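Local coordinates for mitogen-activated protein kinase kinase kinase 7 interacting protein 1 (Anopheles gambiae, PDB 2IRM) that probably acts as an adapter that associates with the kinase TAK1 (MAP3K7) and promotes its autophosphorylation, and contains a domain of the PP2C phosphatase family, at residues A20-Y25 / G34-D39; A114-I119 / K143-N148; V195-L200 / E255-G260; Q216-V221 / C241-S246; S302-N307 / Q316-R321. One frame throughout, in Å; residues are numbered along the deposited sequence.

Contact 1: residues A20-Y25 / G34-D39; sequences AINQIY and GYESRD
Asn-22 and Ile-21 meet Gly-34 to Glu-36 in a surface contact at the edge of a beta hairpin, where the second arm leaves its partner strand. One backbone hydrogen bond joins the segments. Gly-34 N donates to Asn-22 O at 3.1 Å, with an N-H...O angle of 156°. It adds a rung just beyond strand 31-33, whose Cys-32 pairs with Ile-24. After Gly-34 the chain bends round the side chain of Ile-21. CG1 of that residue points away from its own backbone N (chi1 170°), which sends CD1 out to the bend. Ile-21 CD1 lies 3.7 Å from Glu-36 O and 4.0 Å from Tyr-35 O, so its neighbours here are mainly backbone atoms. The amide of Asn-22 lies alongside the same loop. Asn-22 ND2 is 3.4 Å from Glu-36 O, and Asn-22 OD1 is 3.7 Å from Gly-34 CA. Asp-347 ties both segments to strand 344-354: it accepts from Asn-22 N through OD1 and from Arg-38 N through OD2. Residues 34-39 lead from the hairpin into strand 39-45 of the second sheet, while Ala-20 packs on helix 311-334.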
# COMPACT_ATOMS: atom_id res chain seq x y z
N ALA A 20 7.90 2.67 -10.97
CA ALA A 20 8.73 1.64 -11.57
C ALA A 20 8.00 0.31 -11.47
O ALA A 20 7.44 -0.04 -10.42
CB ALA A 20 10.10 1.58 -10.93
N ILE A 21 8.01 -0.42 -12.58
CA ILE A 21 7.25 -1.64 -12.75
C ILE A 21 7.94 -2.78 -12.03
O ILE A 21 9.16 -2.82 -11.94
CB ILE A 21 7.07 -1.94 -14.27
CG1 ILE A 21 6.50 -3.34 -14.51
CG2 ILE A 21 8.36 -1.67 -15.06
CD1 ILE A 21 5.00 -3.43 -14.36
N ASN A 22 7.14 -3.71 -11.49
CA ASN A 22 7.67 -4.84 -10.72
C ASN A 22 8.73 -5.63 -11.49
O ASN A 22 8.68 -5.71 -12.73
CB ASN A 22 6.55 -5.76 -10.24
CG ASN A 22 5.88 -6.52 -11.37
OD1 ASN A 22 6.44 -7.48 -11.90
ND2 ASN A 22 4.68 -6.10 -11.73
N GLN A 23 9.69 -6.19 -10.77
CA GLN A 23 10.76 -6.94 -11.40
C GLN A 23 11.11 -8.22 -10.65
O GLN A 23 11.04 -8.27 -9.42
CB GLN A 23 12.02 -6.09 -11.51
CG GLN A 23 11.96 -5.02 -12.57
CD GLN A 23 13.27 -4.28 -12.74
OE1 GLN A 23 13.49 -3.62 -13.74
NE2 GLN A 23 14.15 -4.39 -11.75
N ILE A 24 11.49 -9.24 -11.41
CA ILE A 24 12.17 -10.40 -10.84
C ILE A 24 13.64 -10.31 -11.26
O ILE A 24 13.95 -10.29 -12.45
CB ILE A 24 11.50 -11.75 -11.25
CG1 ILE A 24 10.24 -12.00 -10.41
CG2 ILE A 24 12.47 -12.93 -11.08
CD1 ILE A 24 9.43 -13.24 -10.80
N TYR A 25 14.53 -10.22 -10.27
CA TYR A 25 15.96 -10.14 -10.52
C TYR A 25 16.55 -11.52 -10.84
O TYR A 25 16.41 -12.45 -10.05
CB TYR A 25 16.70 -9.56 -9.30
CG TYR A 25 16.27 -8.18 -8.82
CD1 TYR A 25 15.79 -7.21 -9.70
CD2 TYR A 25 16.41 -7.83 -7.47
CE1 TYR A 25 15.43 -5.95 -9.26
CE2 TYR A 25 16.05 -6.56 -7.02
CZ TYR A 25 15.56 -5.63 -7.91
OH TYR A 25 15.21 -4.38 -7.47
N GLY A 34 7.48 -6.93 -15.26
CA GLY A 34 6.12 -7.36 -15.58
C GLY A 34 5.49 -6.56 -16.70
O GLY A 34 6.16 -5.77 -17.38
N TYR A 35 4.19 -6.77 -16.89
CA TYR A 35 3.41 -6.06 -17.90
C TYR A 35 2.32 -5.29 -17.16
O TYR A 35 2.24 -4.06 -17.24
CB TYR A 35 2.78 -7.08 -18.86
CG TYR A 35 1.72 -6.54 -19.80
CD1 TYR A 35 2.01 -5.53 -20.72
CD2 TYR A 35 0.42 -7.07 -19.78
CE1 TYR A 35 1.03 -5.04 -21.59
CE2 TYR A 35 -0.56 -6.59 -20.66
CZ TYR A 35 -0.25 -5.58 -21.56
OH TYR A 35 -1.22 -5.10 -22.42
N GLU A 36 1.51 -6.05 -16.45
CA GLU A 36 0.50 -5.56 -15.54
C GLU A 36 1.15 -4.87 -14.35
O GLU A 36 1.98 -5.47 -13.67
CB GLU A 36 -0.33 -6.75 -15.03
CG GLU A 36 0.37 -8.15 -15.13
CD GLU A 36 1.42 -8.44 -14.04
OE1 GLU A 36 1.10 -8.32 -12.83
OE2 GLU A 36 2.56 -8.82 -14.40
N SER A 37 0.81 -3.60 -14.11
CA SER A 37 1.10 -3.01 -12.80
C SER A 37 0.05 -3.53 -11.85
O SER A 37 -1.11 -3.71 -12.23
CB SER A 37 1.06 -1.48 -12.83
OG SER A 37 1.55 -0.94 -11.62
N ARG A 38 0.46 -3.80 -10.62
CA ARG A 38 -0.47 -4.22 -9.58
C ARG A 38 -0.84 -3.02 -8.69
O ARG A 38 -1.76 -3.11 -7.88
CB ARG A 38 0.13 -5.36 -8.75
CG ARG A 38 0.35 -6.67 -9.51
CD ARG A 38 -0.75 -7.67 -9.19
NE ARG A 38 -0.52 -9.00 -9.78
CZ ARG A 38 0.22 -9.96 -9.23
NH1 ARG A 38 0.85 -9.75 -8.08
NH2 ARG A 38 0.35 -11.12 -9.84
N ASP A 39 -0.13 -1.91 -8.84
CA ASP A 39 -0.44 -0.67 -8.14
C ASP A 39 -1.49 0.16 -8.89
O ASP A 39 -1.36 0.43 -10.09
CB ASP A 39 0.82 0.17 -7.96
CG ASP A 39 1.62 -0.20 -6.72
OD1 ASP A 39 1.21 -1.08 -5.92
OD2 ASP A 39 2.70 0.41 -6.54

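Contact 2: residues A114-I119 / K143-N148; sequences ATKTAI and KLDSLN
Ile-119 and Asp-145 form one half of this helix-to-helix contact, and Thr-115, Lys-116 and Asn-148 form the other. The motif is a loose, roughly antiparallel helix pair at the periphery of the PP2C-like fold. The short axes run at 148° to each other and come within 10.3 Å, so side chains bridge the gap rather than backbones. Asp-145 reaches across because its CG is anti to the backbone N (chi1 -163°). Asp-145 OD1 then lies against the CG1-CD1 branch of Ile-119, 3.5 Å from Ile-119 CD1. These two side chains cross obliquely, and the contact is one of van der Waals type. Asn-148 is directed toward the other helix. Asn-148 OD1 faces CB of Lys-116 at 3.9 Å. The Lys-116 chain starts between the helices, then bends at its second and third torsions. The bends carry its ammonium away from Asp-145 to a salt bridge with Asp-240. The hydroxyl of Thr-115 is likewise engaged on its own helix, with Pro-111 O. This leaves Thr-115 CG2 to meet Asn-148 ND2 at 3.8 Å, the two side chains crossing at about a right angle.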
# COMPACT_ATOMS: atom_id res chain seq x y z
N ALA A 114 -17.16 -21.67 -1.95
CA ALA A 114 -18.12 -22.75 -1.99
C ALA A 114 -17.76 -23.75 -3.07
O ALA A 114 -18.21 -24.89 -3.03
CB ALA A 114 -19.52 -22.21 -2.22
N THR A 115 -16.95 -23.32 -4.03
CA THR A 115 -16.40 -24.20 -5.06
C THR A 115 -15.17 -24.92 -4.52
O THR A 115 -15.02 -26.13 -4.71
CB THR A 115 -16.11 -23.45 -6.40
OG1 THR A 115 -17.34 -22.94 -6.94
CG2 THR A 115 -15.48 -24.36 -7.43
N LYS A 116 -14.29 -24.20 -3.83
CA LYS A 116 -13.13 -24.83 -3.21
C LYS A 116 -13.58 -25.93 -2.25
O LYS A 116 -13.23 -27.10 -2.42
CB LYS A 116 -12.25 -23.83 -2.46
CG LYS A 116 -10.96 -24.44 -1.90
CD LYS A 116 -10.49 -23.75 -0.60
CE LYS A 116 -11.34 -24.16 0.60
NZ LYS A 116 -11.21 -23.19 1.73
N THR A 117 -14.37 -25.54 -1.25
CA THR A 117 -14.88 -26.50 -0.27
C THR A 117 -15.64 -27.66 -0.91
O THR A 117 -15.60 -28.77 -0.41
CB THR A 117 -15.72 -25.84 0.86
OG1 THR A 117 -16.20 -26.86 1.74
CG2 THR A 117 -16.91 -25.08 0.30
N ALA A 118 -16.31 -27.39 -2.03
CA ALA A 118 -17.03 -28.41 -2.76
C ALA A 118 -16.10 -29.52 -3.25
O ALA A 118 -16.39 -30.70 -3.07
CB ALA A 118 -17.77 -27.80 -3.93
N ILE A 119 -14.97 -29.13 -3.84
CA ILE A 119 -14.01 -30.10 -4.38
C ILE A 119 -13.14 -30.71 -3.27
O ILE A 119 -12.68 -31.85 -3.38
CB ILE A 119 -13.14 -29.52 -5.56
CG1 ILE A 119 -11.69 -29.24 -5.16
CG2 ILE A 119 -13.79 -28.30 -6.20
CD1 ILE A 119 -10.70 -30.31 -5.63
N LYS A 143 -5.41 -30.10 -10.25
CA LYS A 143 -4.50 -28.95 -10.25
C LYS A 143 -5.22 -27.61 -10.12
O LYS A 143 -4.71 -26.69 -9.49
CB LYS A 143 -3.65 -28.98 -11.52
CG LYS A 143 -3.05 -27.63 -11.96
CD LYS A 143 -2.67 -27.68 -13.42
CE LYS A 143 -2.26 -26.31 -13.94
NZ LYS A 143 -1.93 -26.39 -15.39
N LEU A 144 -6.40 -27.51 -10.73
CA LEU A 144 -7.19 -26.29 -10.72
C LEU A 144 -7.57 -25.88 -9.29
O LEU A 144 -8.06 -24.77 -9.07
CB LEU A 144 -8.43 -26.45 -11.61
CG LEU A 144 -8.16 -26.41 -13.12
CD1 LEU A 144 -8.95 -27.48 -13.89
CD2 LEU A 144 -8.40 -25.01 -13.71
N ASP A 145 -7.33 -26.78 -8.34
CA ASP A 145 -7.49 -26.49 -6.92
C ASP A 145 -6.48 -25.44 -6.43
O ASP A 145 -6.79 -24.60 -5.57
CB ASP A 145 -7.34 -27.78 -6.12
CG ASP A 145 -7.89 -27.66 -4.72
OD1 ASP A 145 -9.10 -27.43 -4.56
OD2 ASP A 145 -7.09 -27.80 -3.77
N SER A 146 -5.26 -25.50 -6.97
CA SER A 146 -4.24 -24.48 -6.74
C SER A 146 -4.70 -23.17 -7.36
O SER A 146 -4.69 -22.14 -6.70
CB SER A 146 -2.89 -24.88 -7.35
OG SER A 146 -2.47 -26.15 -6.88
N LEU A 147 -5.12 -23.25 -8.62
CA LEU A 147 -5.71 -22.10 -9.33
C LEU A 147 -6.87 -21.52 -8.54
O LEU A 147 -7.00 -20.30 -8.42
CB LEU A 147 -6.18 -22.51 -10.73
CG LEU A 147 -5.15 -22.67 -11.86
CD1 LEU A 147 -4.15 -21.49 -11.86
CD2 LEU A 147 -4.41 -24.02 -11.82
N ASN A 148 -7.68 -22.41 -7.97
CA ASN A 148 -8.81 -22.02 -7.15
C ASN A 148 -8.42 -21.20 -5.93
O ASN A 148 -9.20 -20.39 -5.47
CB ASN A 148 -9.62 -23.25 -6.73
CG ASN A 148 -11.12 -23.01 -6.81
OD1 ASN A 148 -11.70 -22.31 -5.99
ND2 ASN A 148 -11.75 -23.60 -7.82

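Contact 3: residues V195-L200 / E255-G260; sequences VDHNLL and EPEIVG
His-197 and Val-195 face Glu-257, which joins the loop 195-200 to the start of strand 257-263. The polar part centres on the imidazole. Glu-257 OE2 lies near the ring plane, at the edge, 3.6 Å from His-197 NE2. Ring and carboxylate planes are 34° apart. The firmer partner of the ring is Gly-173, whose N-H is accepted by ND1. That bond probably helps to set the ring's rotation, with NE2 on the side of the carboxylate. One ring face is occupied by Val-195 O, 3.6 Å above the plane of the His-197 ring and over its centre. Glu-255 O approaches His-197 CE1 obliquely at 4.0 Å; its hydrogen-bond partner is Arg-227 NH1. The apolar part is smaller: Val-195 CG2 lies 4.1 Å from Glu-257 CG. Separately, a methyl sits beside the carboxylate, with Val-195 CG1 3.9 Å from Glu-257 OE2. The Glu-257 chain bends at its second torsion (chi2 92°), which places OE2 beside Val-195 and at the edge of the His-197 ring. Strand 189-192, just before the loop, belongs to one sheet and strand 257-263 to the other. The consecutive Asp-196 and His-197 are in keeping with the Asp-His motif of the PP2C fold, a beta sandwich.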
# COMPACT_ATOMS: atom_id res chain seq x y z
N VAL A 195 -0.30 3.95 9.40
CA VAL A 195 0.11 2.92 10.34
C VAL A 195 0.39 1.66 9.55
O VAL A 195 -0.51 1.11 8.91
CB VAL A 195 -0.95 2.67 11.45
CG1 VAL A 195 -0.80 1.28 12.05
CG2 VAL A 195 -0.86 3.74 12.54
N ASP A 196 1.64 1.22 9.59
CA ASP A 196 2.07 0.02 8.88
C ASP A 196 1.41 -1.21 9.46
O ASP A 196 1.55 -1.50 10.65
CB ASP A 196 3.58 -0.13 8.97
CG ASP A 196 4.30 1.03 8.32
OD1 ASP A 196 3.98 1.33 7.14
OD2 ASP A 196 5.16 1.64 8.99
N HIS A 197 0.64 -1.90 8.62
CA HIS A 197 0.01 -3.13 9.06
C HIS A 197 0.78 -4.32 8.53
O HIS A 197 0.29 -5.05 7.67
CB HIS A 197 -1.45 -3.19 8.64
CG HIS A 197 -2.31 -2.15 9.29
ND1 HIS A 197 -3.18 -1.36 8.58
CD2 HIS A 197 -2.41 -1.76 10.58
CE1 HIS A 197 -3.79 -0.53 9.41
NE2 HIS A 197 -3.35 -0.76 10.64
N ASN A 198 1.99 -4.50 9.06
CA ASN A 198 2.89 -5.60 8.74
C ASN A 198 3.91 -5.83 9.86
O ASN A 198 3.83 -5.20 10.92
CB ASN A 198 3.63 -5.31 7.45
CG ASN A 198 4.25 -3.94 7.45
OD1 ASN A 198 4.06 -3.17 6.51
ND2 ASN A 198 4.99 -3.61 8.51
N LEU A 199 4.89 -6.70 9.62
CA LEU A 199 5.81 -7.04 10.69
C LEU A 199 6.82 -5.95 11.05
O LEU A 199 7.54 -6.08 12.04
CB LEU A 199 6.50 -8.36 10.39
CG LEU A 199 5.90 -9.60 11.04
CD1 LEU A 199 4.46 -9.39 11.45
CD2 LEU A 199 6.04 -10.81 10.13
N LEU A 200 6.87 -4.88 10.26
CA LEU A 200 7.66 -3.71 10.63
C LEU A 200 7.08 -3.03 11.86
O LEU A 200 7.76 -2.22 12.48
CB LEU A 200 7.69 -2.67 9.52
CG LEU A 200 8.30 -2.94 8.14
CD1 LEU A 200 7.98 -1.78 7.22
CD2 LEU A 200 9.78 -3.13 8.26
N GLU A 255 -9.15 -4.09 9.71
CA GLU A 255 -9.36 -2.97 10.61
C GLU A 255 -8.45 -1.81 10.23
O GLU A 255 -7.37 -1.66 10.80
CB GLU A 255 -9.14 -3.42 12.04
CG GLU A 255 -9.74 -2.46 13.04
CD GLU A 255 -10.71 -3.14 13.97
OE1 GLU A 255 -11.53 -2.43 14.61
OE2 GLU A 255 -10.67 -4.40 14.05
N PRO A 256 -8.88 -1.00 9.25
CA PRO A 256 -8.09 0.10 8.71
C PRO A 256 -7.94 1.21 9.72
O PRO A 256 -8.66 1.23 10.70
CB PRO A 256 -8.95 0.60 7.56
CG PRO A 256 -10.32 0.22 7.94
CD PRO A 256 -10.18 -1.10 8.57
N GLU A 257 -7.00 2.12 9.48
CA GLU A 257 -6.73 3.21 10.40
C GLU A 257 -7.13 4.54 9.76
O GLU A 257 -6.76 4.81 8.60
CB GLU A 257 -5.26 3.24 10.77
CG GLU A 257 -4.97 3.86 12.13
CD GLU A 257 -4.94 2.82 13.24
OE1 GLU A 257 -5.33 3.18 14.39
OE2 GLU A 257 -4.54 1.66 12.97
N ILE A 258 -7.85 5.36 10.52
CA ILE A 258 -8.36 6.63 10.01
C ILE A 258 -8.00 7.82 10.89
O ILE A 258 -8.43 7.92 12.03
CB ILE A 258 -9.88 6.58 9.77
CG1 ILE A 258 -10.19 5.73 8.54
CG2 ILE A 258 -10.45 7.97 9.55
CD1 ILE A 258 -11.57 5.19 8.53
N VAL A 259 -7.22 8.74 10.32
CA VAL A 259 -6.80 9.94 11.03
C VAL A 259 -7.51 11.15 10.42
O VAL A 259 -7.58 11.29 9.20
CB VAL A 259 -5.27 10.12 10.99
CG1 VAL A 259 -4.81 11.03 12.15
CG2 VAL A 259 -4.56 8.76 11.07
N GLY A 260 -8.04 12.02 11.28
CA GLY A 260 -9.07 12.95 10.86
C GLY A 260 -8.94 14.42 11.15
O GLY A 260 -8.93 14.84 12.30

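Contact 4: residues Q216-V221 / C241-S246; sequences QNFEGV and CNFLSS
Phe-243 turns the edge of its ring toward the face of Phe-218 in an offset T-shaped stack. The centroids are 6.0 Å apart and the planes stand at 86°. CE2 of Phe-243 does the touching, 4.0 Å from Phe-218 CD2. Phe-243 CE2 also lies 3.9 Å from Val-221 CG1, which meets the ring obliquely. Phe-218 also touches the next residue along, with its CE2 4.2 Å from Leu-244 CD2. The ring of Phe-218 is therefore shared by two adjacent side chains. Leu-244 CG in turn lies over one face of Phe-243, toward the rim. Phe-243 N donates to Ser-245 OG at 3.3 Å within its own segment. The carbonyl of Asn-217 sits beside Phe-243. Apart from a 3-10 segment at 216-217, both segments are irregular, and they lie in the part of the chain that probably corresponds to the flap of PP2C phosphatases. Residues 216-221 run from helix 202-209 toward strand 229-230, and residues 241-246 run from helix 232-235 toward strand 257-263. Leu-199, Tyr-224 and Pro-251 pack from the surrounding loops.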
# COMPACT_ATOMS: atom_id res chain seq x y z
N GLN A 216 9.42 -17.12 12.15
CA GLN A 216 9.86 -18.17 11.25
C GLN A 216 8.77 -18.61 10.27
O GLN A 216 9.07 -19.13 9.20
CB GLN A 216 10.41 -19.35 12.04
CG GLN A 216 11.88 -19.19 12.48
CD GLN A 216 12.08 -18.51 13.86
OE1 GLN A 216 12.79 -19.05 14.72
NE2 GLN A 216 11.49 -17.34 14.05
N ASN A 217 7.51 -18.38 10.63
CA ASN A 217 6.39 -18.64 9.74
C ASN A 217 6.38 -17.72 8.52
O ASN A 217 5.72 -18.01 7.53
CB ASN A 217 5.06 -18.55 10.49
CG ASN A 217 4.91 -19.64 11.53
OD1 ASN A 217 5.23 -20.79 11.27
ND2 ASN A 217 4.42 -19.28 12.71
N PHE A 218 7.13 -16.62 8.60
CA PHE A 218 7.14 -15.63 7.52
C PHE A 218 8.46 -15.53 6.73
O PHE A 218 8.68 -14.57 6.00
CB PHE A 218 6.74 -14.25 8.06
CG PHE A 218 5.35 -14.20 8.61
CD1 PHE A 218 5.12 -14.38 9.97
CD2 PHE A 218 4.26 -13.97 7.78
CE1 PHE A 218 3.83 -14.34 10.49
CE2 PHE A 218 2.97 -13.94 8.29
CZ PHE A 218 2.76 -14.12 9.66
N GLU A 219 9.34 -16.53 6.87
CA GLU A 219 10.54 -16.62 6.03
C GLU A 219 10.12 -16.80 4.59
O GLU A 219 9.13 -17.47 4.31
CB GLU A 219 11.45 -17.79 6.45
CG GLU A 219 12.06 -17.65 7.84
CD GLU A 219 13.27 -18.57 8.05
OE1 GLU A 219 13.97 -18.90 7.06
OE2 GLU A 219 13.54 -18.94 9.22
N GLY A 220 10.86 -16.19 3.67
CA GLY A 220 10.58 -16.39 2.25
C GLY A 220 9.37 -15.63 1.73
O GLY A 220 9.27 -15.41 0.52
N VAL A 221 8.46 -15.24 2.62
CA VAL A 221 7.34 -14.38 2.23
C VAL A 221 7.69 -12.90 2.40
O VAL A 221 7.81 -12.41 3.52
CB VAL A 221 5.94 -14.81 2.88
CG1 VAL A 221 6.11 -15.75 4.05
CG2 VAL A 221 5.07 -13.62 3.24
N CYS A 241 -3.79 -22.02 4.06
CA CYS A 241 -2.36 -21.78 4.18
C CYS A 241 -1.87 -23.04 4.88
O CYS A 241 -2.35 -23.39 5.96
CB CYS A 241 -2.08 -20.34 4.60
SG CYS A 241 -0.94 -19.45 3.52
N ASN A 242 -0.90 -23.72 4.27
CA ASN A 242 0.43 -23.84 4.84
C ASN A 242 0.98 -22.48 5.25
O ASN A 242 1.03 -21.55 4.44
CB ASN A 242 1.11 -24.40 3.59
CG ASN A 242 1.38 -23.34 2.54
OD1 ASN A 242 0.46 -22.75 1.98
ND2 ASN A 242 2.66 -23.08 2.28
N PHE A 243 1.39 -22.36 6.51
CA PHE A 243 2.27 -21.28 6.94
C PHE A 243 1.47 -20.04 7.34
O PHE A 243 2.05 -19.00 7.66
CB PHE A 243 3.11 -20.78 5.76
CG PHE A 243 2.77 -19.39 5.32
CD1 PHE A 243 2.10 -19.17 4.13
CD2 PHE A 243 3.12 -18.29 6.09
CE1 PHE A 243 1.78 -17.89 3.71
CE2 PHE A 243 2.81 -17.01 5.68
CZ PHE A 243 2.14 -16.81 4.49
N LEU A 244 0.15 -20.17 7.33
CA LEU A 244 -0.71 -19.31 8.15
C LEU A 244 -1.44 -20.29 9.06
O LEU A 244 -2.25 -19.89 9.89
CB LEU A 244 -1.71 -18.51 7.32
CG LEU A 244 -1.34 -17.05 7.02
CD1 LEU A 244 -2.57 -16.16 7.07
CD2 LEU A 244 -0.28 -16.56 7.99
N SER A 245 -1.14 -21.58 8.89
CA SER A 245 -2.03 -22.65 9.40
C SER A 245 -1.88 -23.00 10.89
O SER A 245 -2.81 -23.56 11.49
CB SER A 245 -1.95 -23.91 8.53
OG SER A 245 -0.61 -24.28 8.26
N SER A 246 -0.73 -22.67 11.48
CA SER A 246 -0.53 -22.91 12.92
C SER A 246 -1.35 -21.97 13.80
O SER A 246 -1.60 -22.28 14.96
CB SER A 246 0.95 -22.85 13.29
OG SER A 246 1.52 -21.59 12.98

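Contact 5: residues S302-N307 / Q316-R321; sequences SEEFQN and QSVVHR
Arg-321 NH2 is shared by two successive glutamates, and both salt bridges are long. Arg-321 NH2 lies 3.6 Å from Glu-304 OE2 and 3.8 Å from Glu-303 OE2. Each oxygen comes to the edge of the guanidinium, near its plane. The carboxylates are turned differently. That of Glu-303 is 33° from the guanidinium plane, whereas that of Glu-304 stands almost upright to it, at 81°. The chains also differ. Glu-303 is extended beyond CG and crosses Arg-321 at about a right angle. Glu-304 bends at its second torsion (chi2 61°) and runs past the arginine in the opposite direction. Arg-321 itself bends at its second and third torsions to bring its head group back between the two acids. The elements joined are the end of helix 292-304 and the long helix 311-334, which follow one another in the chain. In the PP2C-like fold such helices flank the beta sandwich, and here helix 311-334 packs on strand 344-354. Glu-304 is buried, which by itself would disfavour a charge, but the nearby Arg-321 probably favours the ionised form. Glu-304 OE1 lies 3.5 Å from Ser-317 OG. Nearer the backbones the contact is apolar: Glu-304 CB meets Val-318 CG2 at 4.0 Å, and Val-318 also packs on Leu-297, Ile-301 and Leu-350.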
# COMPACT_ATOMS: atom_id res chain seq x y z
N SER A 302 14.00 15.90 -1.01
CA SER A 302 14.33 17.29 -0.68
C SER A 302 15.61 17.73 -1.38
O SER A 302 15.83 18.93 -1.56
CB SER A 302 14.44 17.50 0.83
OG SER A 302 15.70 17.08 1.33
N GLU A 303 16.45 16.77 -1.75
CA GLU A 303 17.62 17.04 -2.57
C GLU A 303 17.21 17.20 -4.03
O GLU A 303 17.88 17.88 -4.82
CB GLU A 303 18.67 15.92 -2.44
CG GLU A 303 19.50 16.02 -1.17
CD GLU A 303 20.51 14.88 -1.02
OE1 GLU A 303 21.64 15.15 -0.57
OE2 GLU A 303 20.18 13.72 -1.34
N GLU A 304 16.08 16.59 -4.39
CA GLU A 304 15.59 16.59 -5.76
C GLU A 304 14.86 17.88 -6.18
O GLU A 304 14.90 18.26 -7.35
CB GLU A 304 14.74 15.35 -6.03
CG GLU A 304 14.67 14.92 -7.50
CD GLU A 304 16.04 14.57 -8.07
OE1 GLU A 304 16.42 15.17 -9.10
OE2 GLU A 304 16.73 13.71 -7.48
N PHE A 305 14.19 18.55 -5.23
CA PHE A 305 13.53 19.84 -5.55
C PHE A 305 14.42 21.09 -5.43
O PHE A 305 13.93 22.22 -5.49
CB PHE A 305 12.09 19.99 -4.95
CG PHE A 305 12.01 20.19 -3.43
CD1 PHE A 305 10.77 20.05 -2.79
CD2 PHE A 305 13.13 20.51 -2.65
CE1 PHE A 305 10.64 20.23 -1.40
CE2 PHE A 305 13.01 20.69 -1.26
CZ PHE A 305 11.77 20.55 -0.64
N GLN A 306 15.72 20.86 -5.25
CA GLN A 306 16.75 21.88 -5.50
C GLN A 306 17.30 21.65 -6.90
O GLN A 306 17.87 22.56 -7.52
CB GLN A 306 17.90 21.75 -4.50
CG GLN A 306 17.57 22.05 -3.05
CD GLN A 306 18.79 21.92 -2.14
OE1 GLN A 306 19.74 22.71 -2.24
NE2 GLN A 306 18.77 20.93 -1.26
N ASN A 307 17.10 20.43 -7.40
CA ASN A 307 17.74 19.95 -8.62
C ASN A 307 16.80 19.83 -9.83
O ASN A 307 17.25 19.92 -10.98
CB ASN A 307 18.42 18.61 -8.34
CG ASN A 307 19.40 18.21 -9.41
OD1 ASN A 307 19.23 17.18 -10.07
ND2 ASN A 307 20.43 19.02 -9.60
N GLN A 316 9.73 10.92 -10.37
CA GLN A 316 10.34 9.86 -11.19
C GLN A 316 11.84 9.69 -11.01
O GLN A 316 12.39 8.63 -11.31
CB GLN A 316 10.00 10.03 -12.67
CG GLN A 316 8.84 9.16 -13.15
CD GLN A 316 9.09 7.65 -13.01
OE1 GLN A 316 10.11 7.22 -12.46
NE2 GLN A 316 8.16 6.85 -13.52
N SER A 317 12.51 10.74 -10.54
CA SER A 317 13.95 10.69 -10.33
C SER A 317 14.25 9.96 -9.02
O SER A 317 15.18 9.15 -8.93
CB SER A 317 14.54 12.10 -10.31
OG SER A 317 15.93 12.08 -10.57
N VAL A 318 13.43 10.24 -8.01
CA VAL A 318 13.59 9.63 -6.69
C VAL A 318 13.32 8.14 -6.76
O VAL A 318 14.11 7.33 -6.26
CB VAL A 318 12.68 10.31 -5.66
CG1 VAL A 318 12.61 9.48 -4.38
CG2 VAL A 318 13.20 11.72 -5.37
N VAL A 319 12.20 7.77 -7.38
CA VAL A 319 11.89 6.37 -7.61
C VAL A 319 13.04 5.70 -8.34
O VAL A 319 13.54 4.66 -7.92
CB VAL A 319 10.57 6.21 -8.39
CG1 VAL A 319 10.49 4.83 -9.05
CG2 VAL A 319 9.40 6.41 -7.46
N HIS A 320 13.49 6.32 -9.43
CA HIS A 320 14.53 5.72 -10.24
C HIS A 320 15.84 5.49 -9.48
O HIS A 320 16.56 4.53 -9.75
CB HIS A 320 14.76 6.52 -11.52
CG HIS A 320 15.63 5.82 -12.51
ND1 HIS A 320 16.66 6.45 -13.18
CD2 HIS A 320 15.65 4.52 -12.92
CE1 HIS A 320 17.26 5.58 -13.98
NE2 HIS A 320 16.67 4.41 -13.84
N ARG A 321 16.14 6.36 -8.51
CA ARG A 321 17.30 6.16 -7.64
C ARG A 321 17.13 4.87 -6.86
O ARG A 321 17.95 3.95 -6.98
CB ARG A 321 17.44 7.30 -6.63
CG ARG A 321 18.01 8.59 -7.16
CD ARG A 321 18.89 9.20 -6.09
NE ARG A 321 18.61 10.61 -5.85
CZ ARG A 321 19.14 11.32 -4.86
NH1 ARG A 321 19.99 10.75 -4.00
NH2 ARG A 321 18.83 12.60 -4.72

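In the fold
Contact 5 is partly buried; the other four are surface contacts. Contact 2 is the most peripheral, with its centre about 28 Å from that of the chain, while the centre of contact 3 lies about 10 Å away. Contacts 1 and 5 both adjoin the sheet that holds strand 344-354 and touch through Ala-20 and Val-319. Contacts 3 and 4 touch through Leu-199 and Phe-218, and contact 4 is nested in the loop closed by contact 3. Backbone pairing marks contact 1, aromatic packing contact 4 and salt bridges contact 5. Contacts 2 and 5 both pair helices, but their centres lie about 47 Å apart, on opposite sides of the chain's centre, and contact 2 lacks a salt bridge between its segments.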